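Local coordinates for protein prolyl-tRNA synthetase (PDB 6UYH) that probably charges tRNA with proline at the expense of ATP, and is seen here bound to halofuginone and the ATP analogue AMPPNP, at residues Val355-Glu360 / Asp392-Val397; Met289-Pro292 / Ala296-Gln299; Ser23-Gln28 / Gly284-Met289; Glu12-Lys17 / Ile30-Phe35. One frame throughout, in Å; residues are numbered along the deposited sequence. Where two conformers were deposited one is given.

In the fold
Interactions 3 and 4 interlace along the chain, and interactions 2 and 1 follow, leading into the anticodon-binding domain. Interactions 3 and 4 are close partners, their centres about 6 Å apart: both use helix 22-32, and Lys17 pairs with Asp286. Interaction 3 runs into interaction 2 at Met289, with centres about 15 Å apart, and Phe35 of interaction 4 also packs on Leu291. Interaction 2 abuts interaction 1, about 11 Å away between centres, with Leu357 N lying 3.1 Å from Gln299 O. An indirect link to the AMPPNP site runs through Tyr26, on the helix of interactions 3 and 4, which touches Phe159 of that nucleotide pocket.

Interaction 1. Residues Val355-Glu360 / Asp392-Val397; sequences VPLRIE and DSIKAV
Leu357 pushes its forked end against Ile394 and Val397, joining the middle strand of a five-stranded mixed sheet to a helix across its face, within the α/β anticodon-binding domain. The strand 357-360 and the helical segment 392-397 run at 134° to each other, and their axes come no nearer than 10.9 Å, a gap that branched aliphatic side chains fill. Ile394 and Val397 stand three residues apart, about one turn, and leave a notch between them. Leu357 CD2 is the bump that enters it, 3.9 Å from Val397 CG1 on one wall and 4.1 Å from Ile394 CG2 on the other. Val397 in turn presses one methyl into the fork of the leucine, since CG1 also lies 4.0 Å from Leu357 CD1. That methyl is reached because CG1 is anti to the backbone N (chi1 172°), and the two side chains meet at about a right angle. Two residues farther along the strand, Ile359 makes a lighter touch, its CD1 standing 4.4 Å from Ile394 CD1. Trp382 of the edge strand 381-385 packs on both Leu357 and Val397, while Val300 and Ile331 lie against Ile394. Isoleucine and valine suit such a seam, being apolar and bulky close to the backbone. Arg358 and Glu360, turned to the other side of the strand, carry charge instead. There the guanidinium group, which also meets Glu351 and the ring of Tyr347, grips the carboxylate side-on: Arg358 NE and Arg358 NH2 both donate to the single oxygen Glu360 OE2, the NE bond being 2.8 Å long.

Interaction 2. Residues Met289-Pro292 / Ala296-Gln299; sequences MVLP and AFCQ. With EDO (1,2-ethanediol), chain R.
Leu291 touches both Ala296 and Phe297 where the chain doubles back on itself, through a tight bend, before strand 300-304. Its CB lies 3.8 Å from Ala296 CB, a closeness that the small alanine side chain permits. Farther out, Leu291 CD1 reaches the rim of the Phe297 ring, 3.7 Å from Phe297 CD2 and near the ring plane, so the methyl meets an edge and the two side chains cross at about a right angle. The phenylalanine is set for this by an uncommon first torsion, chi1 74°, with CG held between the backbone N and the carbonyl carbon. One face of the same ring rests on its own neighbour, Cys298 CB, which stands 3.6 Å above the plane. Pro292 O comes within 3.2 Å of Ala296 N, but the angle is too poor for a hydrogen bond, and the contact across the bend is essentially apolar.

A second shell of polar bonds fixes the loop. Arg332 NE donates to Ala296 O, and Arg332 N to Gln299 OE1, while Gln299 NE2 donates to Pro293 O and also to O2 of a 1,2-ethanediol (2.8 Å, 165°), probably from the crystallisation liquor.

Around the bend, Pro292 packs on Met279 and His283 of helix 274-283 and on Met405 of helix 391-415; Leu291 leans on Phe35, and the chain leads directly into the strand 300-304 of the anticodon-binding domain.

Interaction 3. Residues Ser23-Gln28 / Gly284-Met289; sequences SEWYSQ and GDDKGM
Trp25 drives the edge of its indole into the backbone of Gly284 and Asp285, and this is the tight part of the contact. The six-membered ring comes within 3.4 Å at Trp25 CZ2 to Gly284 C, an approach open to it because glycine offers no side chain on the face turned to the ring. Beside it Trp25 NE1 donates to Asp285 O (2.9 Å, 154°), an acceptor lying in the indole plane. The bond is less regular from the carbonyl's own side, for the indole nitrogen stands 65° out of the carbonyl plane.

The opposite face of that carbonyl is taken by Gly288 N, 3.1 Å from Asp285 O, which closes a type I β turn, 285-288, just beyond the end of helix 274-283. An Asx turn is built into it: Asp285 OD1 accepts from Lys287 N at 2.9 Å, and its other oxygen pairs with Arg376. Gly288 suits the last place, since at its backbone angles a side chain would be jammed against the preceding carbonyl O.

Packing is looser toward Asp286, whose OD1 stays 4.0 Å from Trp25 NE1, with carboxylate and indole planes 71° apart. This partly exposed carboxylate has stronger partners elsewhere, in a salt bridge with Lys17 and a hydrogen bond from Lys18 N. Beyond it Lys287, exposed at the tip of the turn, makes no contact with the helix segment, and its side chain touches Arg376.

Interaction 4. Residues Glu12-Lys17 / Ile30-Phe35; sequences EGIDVK and ITKSEF
Gly13 offers its carbonyl oxygen to Lys32, the residue on which most of this surface contact depends. Lys32 NZ lies 2.8 Å from Gly13 O and meets it nearly head-on, with an angle of 166° at the oxygen. A fully extended chain beyond CG carries the ammonium group out from the helix to this point, and brings Lys32 CD to 3.3 Å from the same Gly13 O. A water accepts from Lys32 NZ at 3.0 Å and, weakly, from Gly13 N, so it links the two residues a second time.

Ile14 follows with the apolar share: its CD1 lies alongside the lysine chain, 4.2 Å from Lys32 CD, and it also rests on Trp25 and Val29 of the helix. Asp15 brings charge. In the conformer given, Asp15 OD2 lies 3.3 Å from Lys32 NZ, a salt bridge that is doubtful because the residue has a second conformer. Firmer is Gln28 OE1, which accepts from both Asp15 N and Lys32 NZ and ties the segment to the helix. Val16 then packs on Glu24 and Gln28, and Lys17 N bonds to Glu20 OE1.

Lys32 stands on the last turn of helix 22-32, which ends in a Schellman motif at Glu34 (phi 63°), where Glu34 N donates to Thr31 O and Phe35 N, weakly, to Ile30 O. Beyond it Phe35 packs against helix 49-67, and Ile30 touches strand 36-38, while the segment 12-17 lies along the outer flank of helix 22-32.

Interaction 1. Residues Val355-Glu360 / Asp392-Val397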
loop_
_atom_site.group_PDB
_atom_site.type_symbol
_atom_site.label_atom_id
_atom_site.label_comp_id
_atom_site.label_asym_id
_atom_site.label_seq_id
_atom_site.Cartn_x
_atom_site.Cartn_y
_atom_site.Cartn_z
ATOM N N VAL A 355 7.775 19.742 13.368
ATOM C CA VAL A 355 6.499 19.810 14.093
ATOM C C VAL A 355 5.928 21.225 14.001
ATOM O O VAL A 355 6.625 22.201 14.339
ATOM C CB VAL A 355 6.692 19.381 15.556
ATOM C CG1 VAL A 355 5.410 19.587 16.333
ATOM C CG2 VAL A 355 7.118 17.906 15.615
ATOM N N PRO A 356 4.685 21.402 13.548
ATOM C CA PRO A 356 4.199 22.769 13.283
ATOM C C PRO A 356 3.928 23.607 14.527
ATOM O O PRO A 356 4.069 24.835 14.462
ATOM C CB PRO A 356 2.919 22.538 12.457
ATOM C CG PRO A 356 2.590 21.084 12.601
ATOM C CD PRO A 356 3.879 20.376 12.869
ATOM N N LEU A 357 3.553 23.014 15.659
ATOM C CA LEU A 357 3.197 23.825 16.816
ATOM C C LEU A 357 3.824 23.248 18.074
ATOM O O LEU A 357 3.761 22.037 18.306
ATOM C CB LEU A 357 1.679 23.917 16.979
ATOM C CG LEU A 357 1.144 24.781 18.122
ATOM C CD1 LEU A 357 1.516 26.266 17.941
ATOM C CD2 LEU A 357 -0.358 24.607 18.243
ATOM N N ARG A 358 4.428 24.116 18.878
ATOM C CA ARG A 358 4.997 23.744 20.165
ATOM C C ARG A 358 4.255 24.472 21.279
ATOM O O ARG A 358 3.976 25.671 21.171
ATOM C CB ARG A 358 6.491 24.081 20.217
ATOM C CG ARG A 358 7.145 23.911 21.574
ATOM C CD ARG A 358 8.650 24.140 21.485
ATOM N NE ARG A 358 9.030 25.553 21.485
ATOM C CZ ARG A 358 9.791 26.135 20.562
ATOM N NH1 ARG A 358 10.270 25.436 19.543
ATOM N NH2 ARG A 358 10.081 27.428 20.666
ATOM N N ILE A 359 3.921 23.739 22.337
ATOM C CA ILE A 359 3.348 24.310 23.552
ATOM C C ILE A 359 4.405 24.201 24.640
ATOM O O ILE A 359 4.890 23.101 24.934
ATOM C CB ILE A 359 2.046 23.603 23.961
ATOM C CG1 ILE A 359 0.971 23.835 22.894
ATOM C CG2 ILE A 359 1.571 24.080 25.347
ATOM C CD1 ILE A 359 -0.360 23.190 23.187
ATOM N N GLU A 360 4.787 25.345 25.213
ATOM C CA GLU A 360 5.728 25.407 26.324
ATOM C C GLU A 360 4.943 25.722 27.590
ATOM O O GLU A 360 4.248 26.741 27.650
ATOM C CB GLU A 360 6.801 26.473 26.087
ATOM C CG GLU A 360 7.556 26.353 24.769
ATOM C CD GLU A 360 8.403 27.584 24.478
ATOM O OE1 GLU A 360 8.507 28.460 25.365
ATOM O OE2 GLU A 360 8.961 27.679 23.364
ATOM N N ASP A 392 -10.608 22.688 19.821
ATOM C CA ASP A 392 -11.025 23.530 18.705
ATOM C C ASP A 392 -10.080 24.709 18.510
ATOM O O ASP A 392 -9.749 25.064 17.372
ATOM C CB ASP A 392 -12.453 24.025 18.926
ATOM C CG ASP A 392 -13.490 22.943 18.700
ATOM O OD1 ASP A 392 -13.120 21.834 18.265
ATOM O OD2 ASP A 392 -14.682 23.209 18.958
ATOM N N SER A 393 -9.641 25.341 19.606
ATOM C CA SER A 393 -8.781 26.511 19.455
ATOM C C SER A 393 -7.396 26.122 18.946
ATOM O O SER A 393 -6.778 26.885 18.192
ATOM C CB SER A 393 -8.687 27.288 20.776
ATOM O OG SER A 393 -7.961 26.571 21.759
ATOM N N ILE A 394 -6.906 24.937 19.319
ATOM C CA ILE A 394 -5.617 24.482 18.805
ATOM C C ILE A 394 -5.733 24.091 17.337
ATOM O O ILE A 394 -4.846 24.396 16.529
ATOM C CB ILE A 394 -5.069 23.330 19.668
ATOM C CG1 ILE A 394 -4.743 23.834 21.080
ATOM C CG2 ILE A 394 -3.852 22.705 19.014
ATOM C CD1 ILE A 394 -3.791 25.022 21.108
ATOM N N LYS A 395 -6.822 23.413 16.960
ATOM C CA LYS A 395 -7.054 23.140 15.542
ATOM C C LYS A 395 -7.116 24.435 14.735
ATOM O O LYS A 395 -6.618 24.500 13.602
ATOM C CB LYS A 395 -8.343 22.341 15.359
ATOM C CG LYS A 395 -8.247 20.901 15.826
ATOM C CD LYS A 395 -9.599 20.202 15.801
ATOM C CE LYS A 395 -9.485 18.785 16.341
ATOM N NZ LYS A 395 -10.804 18.098 16.432
ATOM N N ALA A 396 -7.736 25.470 15.303
ATOM C CA ALA A 396 -7.797 26.762 14.630
ATOM C C ALA A 396 -6.402 27.347 14.440
ATOM O O ALA A 396 -6.126 27.994 13.423
ATOM C CB ALA A 396 -8.688 27.721 15.430
ATOM N N VAL A 397 -5.517 27.142 15.420
ATOM C CA VAL A 397 -4.128 27.566 15.271
ATOM C C VAL A 397 -3.455 26.789 14.146
ATOM O O VAL A 397 -2.707 27.354 13.340
ATOM C CB VAL A 397 -3.379 27.397 16.605
ATOM C CG1 VAL A 397 -1.897 27.637 16.417
ATOM C CG2 VAL A 397 -3.955 28.345 17.656
#

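Interaction 2. Residues Met289-Pro292 / Ala296-Gln299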
loop_
_atom_site.group_PDB
_atom_site.type_symbol
_atom_site.label_atom_id
_atom_site.label_comp_id
_atom_site.label_asym_id
_atom_site.label_seq_id
_atom_site.Cartn_x
_atom_site.Cartn_y
_atom_site.Cartn_z
ATOM N N MET A 289 12.961 20.834 8.613
ATOM C CA MET A 289 11.654 20.549 8.047
ATOM C C MET A 289 10.604 21.527 8.573
ATOM O O MET A 289 10.672 21.979 9.714
ATOM C CB MET A 289 11.259 19.111 8.393
ATOM C CG MET A 289 9.994 18.617 7.739
ATOM S SD MET A 289 10.182 18.339 5.974
ATOM C CE MET A 289 11.412 17.038 5.956
ATOM N N VAL A 290 9.609 21.829 7.733
ATOM C CA VAL A 290 8.430 22.599 8.144
ATOM C C VAL A 290 7.217 21.849 7.612
ATOM O O VAL A 290 6.935 21.893 6.407
ATOM C CB VAL A 290 8.449 24.049 7.637
ATOM C CG1 VAL A 290 7.217 24.805 8.148
ATOM C CG2 VAL A 290 9.718 24.777 8.090
ATOM N N LEU A 291 6.488 21.145 8.510
ATOM C CA LEU A 291 5.439 20.237 8.038
ATOM C C LEU A 291 4.082 20.931 7.995
ATOM O O LEU A 291 3.643 21.482 9.011
ATOM C CB LEU A 291 5.345 19.012 8.941
ATOM C CG LEU A 291 6.548 18.071 8.892
ATOM C CD1 LEU A 291 6.580 17.138 10.110
ATOM C CD2 LEU A 291 6.524 17.282 7.593
ATOM N N PRO A 292 3.380 20.904 6.866
ATOM C CA PRO A 292 1.980 21.326 6.855
ATOM C C PRO A 292 1.192 20.500 7.854
ATOM O O PRO A 292 1.345 19.270 7.896
ATOM C CB PRO A 292 1.526 21.035 5.412
ATOM C CG PRO A 292 2.790 20.867 4.619
ATOM C CD PRO A 292 3.788 20.299 5.590
ATOM N N ALA A 296 1.480 16.265 9.123
ATOM C CA ALA A 296 2.547 16.216 10.120
ATOM C C ALA A 296 2.374 15.001 11.025
ATOM O O ALA A 296 1.339 14.872 11.683
ATOM C CB ALA A 296 2.547 17.499 10.949
ATOM N N PHE A 297 3.408 14.150 11.100
ATOM C CA PHE A 297 3.351 12.963 11.957
ATOM C C PHE A 297 3.010 13.346 13.391
ATOM O O PHE A 297 2.317 12.604 14.102
ATOM C CB PHE A 297 4.687 12.210 11.909
ATOM C CG PHE A 297 5.783 12.896 12.662
ATOM C CD1 PHE A 297 6.099 12.519 13.955
ATOM C CD2 PHE A 297 6.471 13.957 12.084
ATOM C CE1 PHE A 297 7.093 13.179 14.664
ATOM C CE2 PHE A 297 7.470 14.628 12.784
ATOM C CZ PHE A 297 7.780 14.240 14.080
ATOM N N CYS A 298 3.517 14.492 13.837
ATOM C CA CYS A 298 3.153 15.088 15.113
ATOM C C CYS A 298 2.767 16.531 14.830
ATOM O O CYS A 298 3.558 17.279 14.242
ATOM C CB CYS A 298 4.311 15.019 16.113
ATOM S SG CYS A 298 4.053 15.963 17.637
ATOM N N GLN A 299 1.556 16.916 15.220
ATOM C CA GLN A 299 1.116 18.286 14.968
ATOM C C GLN A 299 1.492 19.240 16.090
ATOM O O GLN A 299 1.786 20.414 15.832
ATOM C CB GLN A 299 -0.394 18.318 14.754
ATOM C CG GLN A 299 -0.849 17.509 13.548
ATOM C CD GLN A 299 -2.345 17.341 13.535
ATOM O OE1 GLN A 299 -2.924 16.799 14.477
ATOM N NE2 GLN A 299 -2.987 17.820 12.476
HETATM C C1 EDO R . -6.740 17.092 14.149
HETATM O O1 EDO R . -8.014 17.364 13.552
HETATM C C2 EDO R . -5.847 16.426 13.112
HETATM O O2 EDO R . -5.728 17.289 11.973
#

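Interaction 3. Residues Ser23-Gln28 / Gly284-Met289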
loop_
_atom_site.group_PDB
_atom_site.type_symbol
_atom_site.label_atom_id
_atom_site.label_comp_id
_atom_site.label_asym_id
_atom_site.label_seq_id
_atom_site.Cartn_x
_atom_site.Cartn_y
_atom_site.Cartn_z
ATOM N N SER A 23 21.261 21.975 -3.072
ATOM C CA SER A 23 21.259 20.513 -3.067
ATOM C C SER A 23 21.840 19.964 -1.769
ATOM O O SER A 23 21.357 18.946 -1.252
ATOM C CB SER A 23 22.016 19.986 -4.292
ATOM O OG SER A 23 23.349 20.451 -4.302
ATOM N N GLU A 24 22.839 20.637 -1.201
ATOM C CA GLU A 24 23.390 20.187 0.072
ATOM C C GLU A 24 22.415 20.463 1.214
ATOM O O GLU A 24 22.234 19.613 2.094
ATOM C CB GLU A 24 24.746 20.850 0.319
ATOM C CG GLU A 24 25.364 20.535 1.682
ATOM C CD GLU A 24 25.652 19.054 1.912
ATOM O OE1 GLU A 24 25.719 18.279 0.930
ATOM O OE2 GLU A 24 25.820 18.668 3.093
ATOM N N TRP A 25 21.767 21.634 1.201
ATOM C CA TRP A 25 20.697 21.923 2.157
ATOM C C TRP A 25 19.626 20.837 2.132
ATOM O O TRP A 25 19.199 20.332 3.178
ATOM C CB TRP A 25 20.061 23.289 1.853
ATOM C CG TRP A 25 18.804 23.536 2.655
ATOM C CD1 TRP A 25 18.725 24.075 3.914
ATOM C CD2 TRP A 25 17.457 23.234 2.265
ATOM N NE1 TRP A 25 17.413 24.134 4.324
ATOM C CE2 TRP A 25 16.615 23.622 3.333
ATOM C CE3 TRP A 25 16.875 22.690 1.106
ATOM C CZ2 TRP A 25 15.231 23.465 3.291
ATOM C CZ3 TRP A 25 15.491 22.533 1.063
ATOM C CH2 TRP A 25 14.683 22.922 2.151
ATOM N N TYR A 26 19.178 20.470 0.928
ATOM C CA TYR A 26 18.116 19.482 0.782
ATOM C C TYR A 26 18.539 18.140 1.348
ATOM O O TYR A 26 17.780 17.490 2.081
ATOM C CB TYR A 26 17.778 19.348 -0.705
ATOM C CG TYR A 26 16.598 18.487 -1.077
ATOM C CD1 TYR A 26 15.329 18.758 -0.582
ATOM C CD2 TYR A 26 16.745 17.433 -1.978
ATOM C CE1 TYR A 26 14.242 17.995 -0.955
ATOM C CE2 TYR A 26 15.651 16.659 -2.370
ATOM C CZ TYR A 26 14.407 16.948 -1.856
ATOM O OH TYR A 26 13.316 16.202 -2.244
ATOM N N SER A 27 19.763 17.720 1.037
ATOM C CA SER A 27 20.261 16.465 1.579
ATOM C C SER A 27 20.275 16.492 3.102
ATOM O O SER A 27 19.833 15.533 3.748
ATOM C CB SER A 27 21.655 16.185 1.027
ATOM O OG SER A 27 22.170 14.990 1.579
ATOM N N GLN A 28 20.748 17.591 3.692
ATOM C CA GLN A 28 20.814 17.669 5.147
ATOM C C GLN A 28 19.421 17.682 5.763
ATOM O O GLN A 28 19.188 17.029 6.785
ATOM C CB GLN A 28 21.620 18.895 5.576
ATOM C CG GLN A 28 23.108 18.766 5.264
ATOM C CD GLN A 28 23.959 19.747 6.047
ATOM O OE1 GLN A 28 23.615 20.131 7.167
ATOM N NE2 GLN A 28 25.072 20.169 5.454
ATOM N N GLY A 284 10.609 23.939 3.510
ATOM C CA GLY A 284 11.747 23.798 4.408
ATOM C C GLY A 284 12.525 25.095 4.555
ATOM O O GLY A 284 12.518 25.957 3.673
ATOM N N ASP A 285 13.200 25.244 5.696
ATOM C CA ASP A 285 13.960 26.455 5.971
ATOM C C ASP A 285 15.309 26.063 6.588
ATOM O O ASP A 285 15.694 24.891 6.594
ATOM C CB ASP A 285 13.136 27.430 6.838
ATOM C CG ASP A 285 12.894 26.919 8.261
ATOM O OD1 ASP A 285 13.521 25.926 8.678
ATOM O OD2 ASP A 285 12.073 27.535 8.977
ATOM N N ASP A 286 16.032 27.054 7.109
ATOM C CA ASP A 286 17.389 26.807 7.580
ATOM C C ASP A 286 17.432 26.133 8.943
ATOM O O ASP A 286 18.520 25.760 9.399
ATOM C CB ASP A 286 18.185 28.115 7.611
ATOM C CG ASP A 286 18.498 28.632 6.210
ATOM O OD1 ASP A 286 18.476 27.827 5.259
ATOM O OD2 ASP A 286 18.767 29.835 6.064
ATOM N N LYS A 287 16.284 25.958 9.592
ATOM C CA LYS A 287 16.209 25.157 10.806
ATOM C C LYS A 287 15.770 23.728 10.530
ATOM O O LYS A 287 15.802 22.902 11.444
ATOM C CB LYS A 287 15.256 25.802 11.819
ATOM C CG LYS A 287 15.707 27.164 12.338
ATOM C CD LYS A 287 14.635 27.780 13.225
ATOM C CE LYS A 287 15.025 29.170 13.708
ATOM N NZ LYS A 287 16.226 29.134 14.582
ATOM N N GLY A 288 15.372 23.418 9.297
ATOM C CA GLY A 288 15.013 22.062 8.937
ATOM C C GLY A 288 13.643 21.934 8.310
ATOM O O GLY A 288 13.202 22.810 7.562
ATOM N N MET A 289 12.961 20.834 8.613
ATOM C CA MET A 289 11.654 20.549 8.047
ATOM C C MET A 289 10.604 21.527 8.573
ATOM O O MET A 289 10.672 21.979 9.714
ATOM C CB MET A 289 11.259 19.111 8.393
ATOM C CG MET A 289 9.994 18.617 7.739
ATOM S SD MET A 289 10.182 18.339 5.974
ATOM C CE MET A 289 11.412 17.038 5.956
#

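Interaction 4. Residues Glu12-Lys17 / Ile30-Phe35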
loop_
_atom_site.group_PDB
_atom_site.type_symbol
_atom_site.label_atom_id
_atom_site.label_comp_id
_atom_site.label_asym_id
_atom_site.label_seq_id
_atom_site.Cartn_x
_atom_site.Cartn_y
_atom_site.Cartn_z
ATOM N N GLU A 12 21.671 17.056 14.417
ATOM C CA GLU A 12 21.741 18.167 15.362
ATOM C C GLU A 12 21.273 19.474 14.715
ATOM O O GLU A 12 20.442 20.191 15.276
ATOM C CB GLU A 12 23.164 18.326 15.911
ATOM N N GLY A 13 21.802 19.784 13.533
ATOM C CA GLY A 13 21.453 21.029 12.878
ATOM C C GLY A 13 21.792 21.016 11.406
ATOM O O GLY A 13 22.619 20.226 10.937
ATOM N N ILE A 14 21.115 21.896 10.674
ATOM C CA ILE A 14 21.430 22.148 9.272
ATOM C C ILE A 14 22.614 23.107 9.243
ATOM O O ILE A 14 22.541 24.208 9.799
ATOM C CB ILE A 14 20.219 22.744 8.537
ATOM C CG1 ILE A 14 18.947 21.953 8.863
ATOM C CG2 ILE A 14 20.469 22.793 7.039
ATOM C CD1 ILE A 14 19.033 20.479 8.521
ATOM N N ASP A 15 23.719 22.692 8.626
ATOM C CA ASP A 15 24.953 23.467 8.596
ATOM C C ASP A 15 25.155 24.215 7.287
ATOM O O ASP A 15 26.186 24.878 7.121
ATOM C CB ASP A 15 26.154 22.547 8.849
ATOM C CG ASP A 15 26.047 21.794 10.159
ATOM O OD1 ASP A 15 25.721 22.422 11.187
ATOM O OD2 ASP A 15 26.276 20.568 10.154
ATOM N N VAL A 16 24.223 24.097 6.344
ATOM C CA VAL A 16 24.296 24.767 5.051
ATOM C C VAL A 16 22.949 25.427 4.798
ATOM O O VAL A 16 21.907 24.777 4.922
ATOM C CB VAL A 16 24.640 23.781 3.917
ATOM C CG1 VAL A 16 24.570 24.473 2.565
ATOM C CG2 VAL A 16 26.025 23.188 4.135
ATOM N N LYS A 17 22.967 26.704 4.426
ATOM C CA LYS A 17 21.729 27.450 4.244
ATOM C C LYS A 17 21.057 27.110 2.918
ATOM O O LYS A 17 21.709 26.752 1.935
ATOM C CB LYS A 17 21.994 28.955 4.319
ATOM C CG LYS A 17 22.406 29.420 5.714
ATOM C CD LYS A 17 22.662 30.924 5.765
ATOM C CE LYS A 17 21.370 31.725 5.648
ATOM N NZ LYS A 17 20.399 31.405 6.740
ATOM N N ILE A 30 16.488 16.426 4.523
ATOM C CA ILE A 30 15.709 15.192 4.429
ATOM C C ILE A 30 16.303 14.086 5.308
ATOM O O ILE A 30 15.566 13.218 5.788
ATOM C CB ILE A 30 15.556 14.719 2.971
ATOM C CG1 ILE A 30 16.904 14.283 2.388
ATOM C CG2 ILE A 30 14.826 15.797 2.122
ATOM C CD1 ILE A 30 16.869 13.986 0.874
ATOM N N THR A 31 17.621 14.099 5.543
ATOM C CA THR A 31 18.229 13.053 6.368
ATOM C C THR A 31 18.139 13.385 7.852
ATOM O O THR A 31 17.773 12.524 8.664
ATOM C CB THR A 31 19.698 12.815 5.981
ATOM O OG1 THR A 31 20.450 14.035 6.085
ATOM C CG2 THR A 31 19.803 12.248 4.561
ATOM N N LYS A 32 18.497 14.612 8.234
ATOM C CA LYS A 32 18.559 14.948 9.655
ATOM C C LYS A 32 17.174 15.073 10.278
ATOM O O LYS A 32 17.038 14.933 11.497
ATOM C CB LYS A 32 19.366 16.234 9.852
ATOM C CG LYS A 32 20.816 16.067 9.445
ATOM C CD LYS A 32 21.625 17.349 9.614
ATOM C CE LYS A 32 23.092 17.094 9.287
ATOM N NZ LYS A 32 23.949 18.302 9.480
ATOM N N SER A 33 16.150 15.324 9.468
ATOM C CA SER A 33 14.781 15.279 9.951
ATOM C C SER A 33 14.261 13.865 10.138
ATOM O O SER A 33 13.113 13.711 10.565
ATOM C CB SER A 33 13.856 15.993 8.981
ATOM O OG SER A 33 13.790 15.289 7.743
ATOM N N GLU A 34 15.069 12.847 9.812
ATOM C CA GLU A 34 14.651 11.437 9.815
ATOM C C GLU A 34 13.546 11.161 8.795
ATOM O O GLU A 34 12.723 10.260 8.972
ATOM C CB GLU A 34 14.238 10.976 11.226
ATOM C CG GLU A 34 15.364 11.138 12.248
ATOM C CD GLU A 34 15.042 10.576 13.621
ATOM O OE1 GLU A 34 13.986 9.929 13.791
ATOM O OE2 GLU A 34 15.864 10.779 14.535
ATOM N N PHE A 35 13.522 11.909 7.691
ATOM C CA PHE A 35 12.571 11.595 6.630
ATOM C C PHE A 35 13.088 10.480 5.730
ATOM O O PHE A 35 12.342 9.554 5.380
ATOM C CB PHE A 35 12.269 12.849 5.795
ATOM C CG PHE A 35 10.890 13.416 6.024
ATOM C CD1 PHE A 35 10.047 13.687 4.941
ATOM C CD2 PHE A 35 10.436 13.667 7.317
ATOM C CE1 PHE A 35 8.774 14.193 5.150
ATOM C CE2 PHE A 35 9.167 14.174 7.539
ATOM C CZ PHE A 35 8.333 14.444 6.446
HETATM O O HOH W 1 24.265 17.781 12.427
#